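Local coordinates for protein sesquisabinene B synthase 2 (Santalum album, PDB 6A2A) that probably cyclises farnesyl diphosphate to the sesquiterpene sesquisabinene B in a reaction dependent on magnesium or manganese, at residues 95-98 / 99-102; 329-332 / 333-337; 365-368 / 369-372. All blocks are in the same frame, centred on the assembly; numbering follows the deposited sequence.

Contact 1 of 3, residues 95-98 / 99-102; sequences YQFE and TEVK
Thr99 follows Glu98 into the first turn of helix 98-110, and the pair belongs to a helix N-terminus at which Phe97 holds the N-cap position. The helix is part of the N-terminal domain of the terpene synthase. Thr99 adds little by its side chain. Its backbone N lies 3.3 Å from Phe97 O, but at an angle too poor for a hydrogen bond, and the carbonyl is used further along the turn. Phe97 has no polar side chain to cap the helix; its ring instead packs on Lys65, Val68 and Ile72 of helix 55-73, while CB of Gln96 lies above one face, toward the rim of the ring.

Glu100 folds back over this start. A bend at chi2 (80°) carries OE1 to 3.3 Å from Phe97 CA, near the plane of the phenyl ring and off its edge. OE1 stays 4.5 Å from Phe97 N, too far for the reciprocal bond of a capping box. A carboxylate placed beside the first turn should still interact favourably with the helix dipole, and the Glu100 side chain also touches Lys69 of helix 55-73.

Val101 brings the first regular helical bond: its N donates to Phe97 O over 2.9 Å, with the N-H nearly straight at 165°. Val101 CG2, the branch beside its own backbone N, touches the same oxygen and packs 4.0 Å from Phe97 CB, adding an apolar contact one turn along.

At Lys102 the side chain leads off toward Asn134, and its partner Glu98 pairs through OE1 with Lys94 in a salt bridge. The contact rests on the backbone, where Lys102 N donates to Glu98 O over 3.1 Å and Lys102 CB lies 3.4 Å from that oxygen.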
loop_
_atom_site.group_PDB
_atom_site.type_symbol
_atom_site.label_atom_id
_atom_site.label_comp_id
_atom_site.label_asym_id
_atom_site.label_seq_id
_atom_site.Cartn_x
_atom_site.Cartn_y
_atom_site.Cartn_z
ATOM N N TYR A 95 -5.592 -1.138 -28.969
ATOM C CA TYR A 95 -5.758 -0.034 -27.989
ATOM C C TYR A 95 -4.843 1.147 -28.328
ATOM O O TYR A 95 -5.138 2.288 -27.908
ATOM C CB TYR A 95 -5.500 -0.516 -26.554
ATOM C CG TYR A 95 -4.041 -0.633 -26.191
ATOM C CD1 TYR A 95 -3.232 -1.642 -26.704
ATOM C CD2 TYR A 95 -3.430 0.309 -25.382
ATOM C CE1 TYR A 95 -1.880 -1.695 -26.412
ATOM C CE2 TYR A 95 -2.106 0.231 -25.040
ATOM C CZ TYR A 95 -1.311 -0.740 -25.600
ATOM O OH TYR A 95 -0.003 -0.769 -25.251
ATOM N N GLN A 96 -3.759 0.904 -29.070
ATOM C CA GLN A 96 -2.886 1.996 -29.522
ATOM C C GLN A 96 -3.368 2.654 -30.831
ATOM O O GLN A 96 -2.866 3.731 -31.150
ATOM C CB GLN A 96 -1.450 1.503 -29.744
ATOM C CG GLN A 96 -0.670 1.088 -28.513
ATOM C CD GLN A 96 -0.129 2.252 -27.724
ATOM O OE1 GLN A 96 -0.663 3.357 -27.807
ATOM N NE2 GLN A 96 0.862 1.998 -26.891
ATOM N N PHE A 97 -4.318 2.100 -31.550
ATOM C CA PHE A 97 -4.651 2.543 -32.925
ATOM C C PHE A 97 -6.161 2.584 -33.080
ATOM O O PHE A 97 -6.655 2.326 -34.126
ATOM C CB PHE A 97 -3.979 1.629 -33.963
ATOM C CG PHE A 97 -2.483 1.606 -33.843
ATOM C CD1 PHE A 97 -1.714 2.730 -34.155
ATOM C CD2 PHE A 97 -1.812 0.459 -33.448
ATOM C CE1 PHE A 97 -0.340 2.725 -34.005
ATOM C CE2 PHE A 97 -0.431 0.458 -33.323
ATOM C CZ PHE A 97 0.312 1.577 -33.621
ATOM N N GLU A 98 -6.911 2.970 -32.037
ATOM C CA GLU A 98 -8.347 2.786 -32.081
ATOM C C GLU A 98 -8.980 3.645 -33.199
ATOM O O GLU A 98 -9.849 3.177 -33.929
ATOM C CB GLU A 98 -8.977 3.169 -30.740
ATOM C CG GLU A 98 -8.643 2.208 -29.609
ATOM C CD GLU A 98 -9.379 0.882 -29.614
ATOM O OE1 GLU A 98 -10.161 0.595 -30.550
ATOM O OE2 GLU A 98 -9.127 0.087 -28.663
ATOM N N THR A 99 -8.561 4.890 -33.285
ATOM C CA THR A 99 -9.069 5.826 -34.305
ATOM C C THR A 99 -8.759 5.289 -35.707
ATOM O O THR A 99 -9.633 5.163 -36.547
ATOM C CB THR A 99 -8.487 7.229 -34.063
ATOM O OG1 THR A 99 -9.213 7.733 -32.936
ATOM C CG2 THR A 99 -8.624 8.144 -35.255
ATOM N N GLU A 100 -7.512 4.948 -35.928
ATOM C CA GLU A 100 -7.068 4.558 -37.273
ATOM C C GLU A 100 -7.715 3.234 -37.687
ATOM O O GLU A 100 -8.063 3.062 -38.857
ATOM C CB GLU A 100 -5.551 4.412 -37.317
ATOM C CG GLU A 100 -4.808 5.689 -36.977
ATOM C CD GLU A 100 -4.662 6.056 -35.515
ATOM O OE1 GLU A 100 -5.152 5.289 -34.652
ATOM O OE2 GLU A 100 -4.080 7.127 -35.246
ATOM N N VAL A 101 -7.825 2.263 -36.749
ATOM C CA VAL A 101 -8.419 0.971 -37.110
ATOM C C VAL A 101 -9.884 1.180 -37.474
ATOM O O VAL A 101 -10.373 0.589 -38.435
ATOM C CB VAL A 101 -8.253 -0.074 -35.992
ATOM C CG1 VAL A 101 -9.132 -1.270 -36.222
ATOM C CG2 VAL A 101 -6.796 -0.450 -35.832
ATOM N N LYS A 102 -10.602 2.006 -36.684
ATOM C CA LYS A 102 -12.005 2.167 -36.937
ATOM C C LYS A 102 -12.195 2.832 -38.315
ATOM O O LYS A 102 -13.084 2.459 -39.089
ATOM C CB LYS A 102 -12.657 3.020 -35.840
ATOM C CG LYS A 102 -14.136 3.316 -36.053
ATOM C CD LYS A 102 -14.988 2.076 -36.256
ATOM C CE LYS A 102 -16.472 2.369 -36.209
ATOM N NZ LYS A 102 -16.845 3.069 -34.952
#

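Contact 2 of 3, residues 329-332 / 333-337; sequences ELFT and DITNR
With chi1 at -59°, the Thr335 hydroxyl stands beside its own backbone N, facing back along helix 325-337, and can donate, through OG1, to Phe331 O at 2.8 Å. Thr335 N donates to the same oxygen over 3.1 Å, and the two donors approach from opposite faces of the carbonyl plane. The hydroxyl also lies 3.8 Å from CD1 of the Phe331 ring. That ring packs edge-to-face with Tyr319 and against Leu354 and Leu388 of the neighbouring helices.

One residue back along each segment, Leu330 and Ile334 meet obliquely, CD1 to CD1, at 3.9 Å. Thr332 and Asn336 run side by side, yet their polar ends are used elsewhere: Thr332 OG1 bonds to Tyr319 OH and Leu328 O, and Asn336 OD1 to Ser385 OG.

On the more exposed flank Arg337 holds Asp333 side-on. Its NE reaches OD1 at 2.9 Å and its NH2 reaches OD2 at 2.7 Å; both oxygens lie close to the guanidinium plane but are met from above the carboxylate plane. The chemistry thus divides round the helix: an ion pair ties its last turn on one flank, while on the buried side the Thr335 hydroxyl is satisfied within the helix itself.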
loop_
_atom_site.group_PDB
_atom_site.type_symbol
_atom_site.label_atom_id
_atom_site.label_comp_id
_atom_site.label_asym_id
_atom_site.label_seq_id
_atom_site.Cartn_x
_atom_site.Cartn_y
_atom_site.Cartn_z
ATOM N N GLU A 329 -22.120 -18.222 9.505
ATOM C CA GLU A 329 -23.295 -17.367 9.846
ATOM C C GLU A 329 -22.843 -16.043 10.426
ATOM O O GLU A 329 -23.414 -15.022 10.095
ATOM C CB GLU A 329 -24.214 -17.973 10.939
ATOM C CG GLU A 329 -24.658 -19.374 10.628
ATOM C CD GLU A 329 -25.738 -19.959 11.532
ATOM O OE1 GLU A 329 -25.952 -19.422 12.657
ATOM O OE2 GLU A 329 -26.357 -20.960 11.097
ATOM N N LEU A 330 -21.859 -16.048 11.297
ATOM C CA LEU A 330 -21.393 -14.778 11.867
ATOM C C LEU A 330 -20.611 -13.968 10.802
ATOM O O LEU A 330 -20.718 -12.781 10.781
ATOM C CB LEU A 330 -20.499 -15.049 13.078
ATOM C CG LEU A 330 -19.912 -13.819 13.768
ATOM C CD1 LEU A 330 -20.991 -12.822 14.154
ATOM C CD2 LEU A 330 -19.057 -14.200 14.964
ATOM N N PHE A 331 -19.766 -14.637 10.014
ATOM C CA PHE A 331 -19.056 -13.936 8.900
ATOM C C PHE A 331 -20.069 -13.191 8.035
ATOM O O PHE A 331 -19.924 -11.975 7.706
ATOM C CB PHE A 331 -18.225 -14.963 8.128
ATOM C CG PHE A 331 -17.164 -14.411 7.216
ATOM C CD1 PHE A 331 -17.479 -13.554 6.164
ATOM C CD2 PHE A 331 -15.848 -14.804 7.379
ATOM C CE1 PHE A 331 -16.488 -13.145 5.281
ATOM C CE2 PHE A 331 -14.857 -14.356 6.511
ATOM C CZ PHE A 331 -15.174 -13.506 5.493
ATOM N N THR A 332 -21.145 -13.897 7.653
ATOM C CA THR A 332 -22.156 -13.366 6.772
ATOM C C THR A 332 -22.885 -12.209 7.457
ATOM O O THR A 332 -23.113 -11.154 6.879
ATOM C CB THR A 332 -23.134 -14.441 6.301
ATOM O OG1 THR A 332 -22.408 -15.460 5.608
ATOM C CG2 THR A 332 -24.225 -13.909 5.395
ATOM N N ASP A 333 -23.223 -12.374 8.715
ATOM C CA ASP A 333 -23.958 -11.302 9.464
ATOM C C ASP A 333 -23.137 -10.019 9.642
ATOM O O ASP A 333 -23.652 -8.868 9.495
ATOM C CB ASP A 333 -24.361 -11.879 10.834
ATOM C CG ASP A 333 -25.018 -10.842 11.741
ATOM O OD1 ASP A 333 -26.020 -10.258 11.352
ATOM O OD2 ASP A 333 -24.488 -10.632 12.859
ATOM N N ILE A 334 -21.863 -10.164 9.947
ATOM C CA ILE A 334 -20.972 -8.994 10.078
ATOM C C ILE A 334 -20.938 -8.265 8.738
ATOM O O ILE A 334 -21.026 -7.035 8.686
ATOM C CB ILE A 334 -19.578 -9.451 10.526
ATOM C CG1 ILE A 334 -19.600 -9.778 12.028
ATOM C CG2 ILE A 334 -18.498 -8.439 10.172
ATOM C CD1 ILE A 334 -18.375 -10.484 12.513
ATOM N N THR A 335 -20.862 -9.052 7.669
ATOM C CA THR A 335 -20.720 -8.443 6.332
ATOM C C THR A 335 -22.021 -7.706 5.996
ATOM O O THR A 335 -22.012 -6.546 5.585
ATOM C CB THR A 335 -20.377 -9.512 5.295
ATOM O OG1 THR A 335 -19.159 -10.122 5.698
ATOM C CG2 THR A 335 -20.274 -8.952 3.893
ATOM N N ASN A 336 -23.174 -8.364 6.260
ATOM C CA ASN A 336 -24.495 -7.800 5.988
ATOM C C ASN A 336 -24.648 -6.464 6.687
ATOM O O ASN A 336 -25.187 -5.527 6.123
ATOM C CB ASN A 336 -25.640 -8.701 6.456
ATOM C CG ASN A 336 -25.861 -9.927 5.602
ATOM O OD1 ASN A 336 -25.379 -10.011 4.469
ATOM N ND2 ASN A 336 -26.549 -10.912 6.164
ATOM N N ARG A 337 -24.219 -6.403 7.932
ATOM C CA ARG A 337 -24.424 -5.224 8.738
ATOM C C ARG A 337 -23.241 -4.255 8.667
ATOM O O ARG A 337 -23.348 -3.145 9.200
ATOM C CB ARG A 337 -24.693 -5.640 10.196
ATOM C CG ARG A 337 -26.007 -6.390 10.366
ATOM C CD ARG A 337 -26.288 -6.653 11.834
ATOM N NE ARG A 337 -25.340 -7.590 12.388
ATOM C CZ ARG A 337 -24.306 -7.274 13.172
ATOM N NH1 ARG A 337 -24.143 -6.023 13.559
ATOM N NH2 ARG A 337 -23.456 -8.216 13.574
#

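Contact 3 of 3, residues 365-368 / 369-372; sequences GYWA and LKER
Glu371, one helical turn after Trp367, lies along its indole, the two side chains pointing the same way. Glu371 CB starts the contact: it is 3.2 Å from Trp367 O and sits 3.8 Å from the centroid of the six-membered ring, only 3° off the ring normal, a CH-pi contact square over the face. CG is placed anti to the backbone N (chi1 -172°), which keeps it over the indole, 3.7 Å from both CZ2 and CH2. At the tip the carboxylate plane is turned 34° from the ring, and Lys370 NZ forms a 2.8 Å salt bridge with Glu371 OE1, coming from the anti side and somewhat out of the carboxylate plane.

That bridge probably helps to hold the ammonium near the indole. Lys370 NZ is 4.4 Å from the centroid of the five-membered ring, an off-centre cation-pi contact, and the bends in the lysine chain bring CE over the same face. Arg372 runs beside the far end of the ring, with CG 3.5 Å from Trp367 CZ3, before its NH2 reaches Val431 O and Glu432. The indole NE1 is satisfied by Glu300.

Tyr366 looks to another side: its CE1 is 3.9 Å from Lys370 CB, and its OH bonds to Thr270 O of the second subunit. Arg348 of that subunit hydrogen-bonds through NH1 to Leu369 O and through NH2 to Lys370 O. The arrangement is that of a helix C-terminus within the all-helical metal-binding domain of a plant terpene synthase, with a tryptophan lined by the aliphatic parts of charged residues on one flank and a subunit interface on another.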
loop_
_atom_site.group_PDB
_atom_site.type_symbol
_atom_site.label_atom_id
_atom_site.label_comp_id
_atom_site.label_asym_id
_atom_site.label_seq_id
_atom_site.Cartn_x
_atom_site.Cartn_y
_atom_site.Cartn_z
ATOM N N GLY A 365 -14.095 1.754 -1.933
ATOM C CA GLY A 365 -15.185 2.736 -1.899
ATOM C C GLY A 365 -14.651 4.140 -1.682
ATOM O O GLY A 365 -15.195 5.132 -2.261
ATOM N N TYR A 366 -13.622 4.258 -0.864
ATOM C CA TYR A 366 -13.002 5.535 -0.583
ATOM C C TYR A 366 -12.313 6.088 -1.849
ATOM O O TYR A 366 -12.383 7.305 -2.144
ATOM C CB TYR A 366 -12.027 5.423 0.581
ATOM C CG TYR A 366 -11.432 6.770 0.907
ATOM C CD1 TYR A 366 -10.329 7.249 0.228
ATOM C CD2 TYR A 366 -12.036 7.575 1.852
ATOM C CE1 TYR A 366 -9.793 8.493 0.527
ATOM C CE2 TYR A 366 -11.495 8.803 2.180
ATOM C CZ TYR A 366 -10.387 9.270 1.502
ATOM O OH TYR A 366 -9.907 10.532 1.752
ATOM N N TRP A 367 -11.636 5.235 -2.610
ATOM C CA TRP A 367 -10.990 5.678 -3.858
ATOM C C TRP A 367 -12.063 6.318 -4.746
ATOM O O TRP A 367 -11.810 7.344 -5.403
ATOM C CB TRP A 367 -10.347 4.490 -4.594
ATOM C CG TRP A 367 -9.573 4.833 -5.834
ATOM C CD1 TRP A 367 -8.226 4.962 -5.922
ATOM C CD2 TRP A 367 -10.070 4.981 -7.184
ATOM N NE1 TRP A 367 -7.837 5.160 -7.218
ATOM C CE2 TRP A 367 -8.947 5.216 -8.009
ATOM C CE3 TRP A 367 -11.339 4.955 -7.767
ATOM C CZ2 TRP A 367 -9.060 5.401 -9.388
ATOM C CZ3 TRP A 367 -11.458 5.161 -9.130
ATOM C CH2 TRP A 367 -10.328 5.378 -9.920
ATOM N N ALA A 368 -13.239 5.716 -4.828
ATOM C CA ALA A 368 -14.313 6.281 -5.624
ATOM C C ALA A 368 -14.703 7.663 -5.078
ATOM O O ALA A 368 -15.004 8.594 -5.854
ATOM C CB ALA A 368 -15.529 5.369 -5.691
ATOM N N LEU A 369 -14.677 7.841 -3.766
ATOM C CA LEU A 369 -14.994 9.170 -3.229
ATOM C C LEU A 369 -13.900 10.174 -3.614
ATOM O O LEU A 369 -14.252 11.273 -4.093
ATOM C CB LEU A 369 -15.160 9.122 -1.708
ATOM C CG LEU A 369 -15.269 10.489 -1.020
ATOM C CD1 LEU A 369 -16.519 11.201 -1.478
ATOM C CD2 LEU A 369 -15.273 10.328 0.498
ATOM N N LYS A 370 -12.632 9.818 -3.432
ATOM C CA LYS A 370 -11.482 10.699 -3.585
ATOM C C LYS A 370 -11.292 11.054 -5.061
ATOM O O LYS A 370 -11.067 12.198 -5.395
ATOM C CB LYS A 370 -10.229 9.986 -3.073
ATOM C CG LYS A 370 -8.926 10.739 -3.236
ATOM C CD LYS A 370 -8.162 10.505 -4.533
ATOM C CE LYS A 370 -8.019 9.062 -4.978
ATOM N NZ LYS A 370 -7.028 8.931 -6.077
ATOM N N GLU A 371 -11.448 10.053 -5.928
ATOM C CA GLU A 371 -11.079 10.169 -7.333
ATOM C C GLU A 371 -12.286 10.534 -8.194
ATOM O O GLU A 371 -12.132 11.285 -9.163
ATOM C CB GLU A 371 -10.481 8.856 -7.837
ATOM C CG GLU A 371 -9.904 8.961 -9.231
ATOM C CD GLU A 371 -8.766 9.968 -9.381
ATOM O OE1 GLU A 371 -8.044 10.210 -8.412
ATOM O OE2 GLU A 371 -8.582 10.466 -10.493
ATOM N N ARG A 372 -13.451 9.977 -7.883
ATOM C CA ARG A 372 -14.600 9.970 -8.766
ATOM C C ARG A 372 -15.726 10.814 -8.166
ATOM O O ARG A 372 -16.757 10.919 -8.797
ATOM C CB ARG A 372 -15.091 8.533 -9.028
ATOM C CG ARG A 372 -14.055 7.529 -9.548
ATOM C CD ARG A 372 -13.355 7.910 -10.848
ATOM N NE ARG A 372 -14.207 7.763 -12.008
ATOM C CZ ARG A 372 -14.027 8.391 -13.158
ATOM N NH1 ARG A 372 -12.897 9.029 -13.364
ATOM N NH2 ARG A 372 -14.983 8.398 -14.088
#

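In the fold
The three contacts come in series along the chain and none touches another. Contact 1 belongs to the N-terminal domain, at the start of helix 98-110, whereas contacts 2 and 3 share the metal-binding domain on consecutive helices, 325-337 and 348-372. Contacts 1 and 2 lie on opposite sides of the chain's centre, their own centres about 47 Å apart; contact 3 is about 30 Å from contact 1 and about 25 Å from contact 2, centre to centre. Contact 2 lies nearest the metal site: the Phe331 side chain is about 10 Å from that of Asp316, which binds magnesium in this protein, although no metal is modelled here. Contact 3 touches the second subunit, while contact 2 does not.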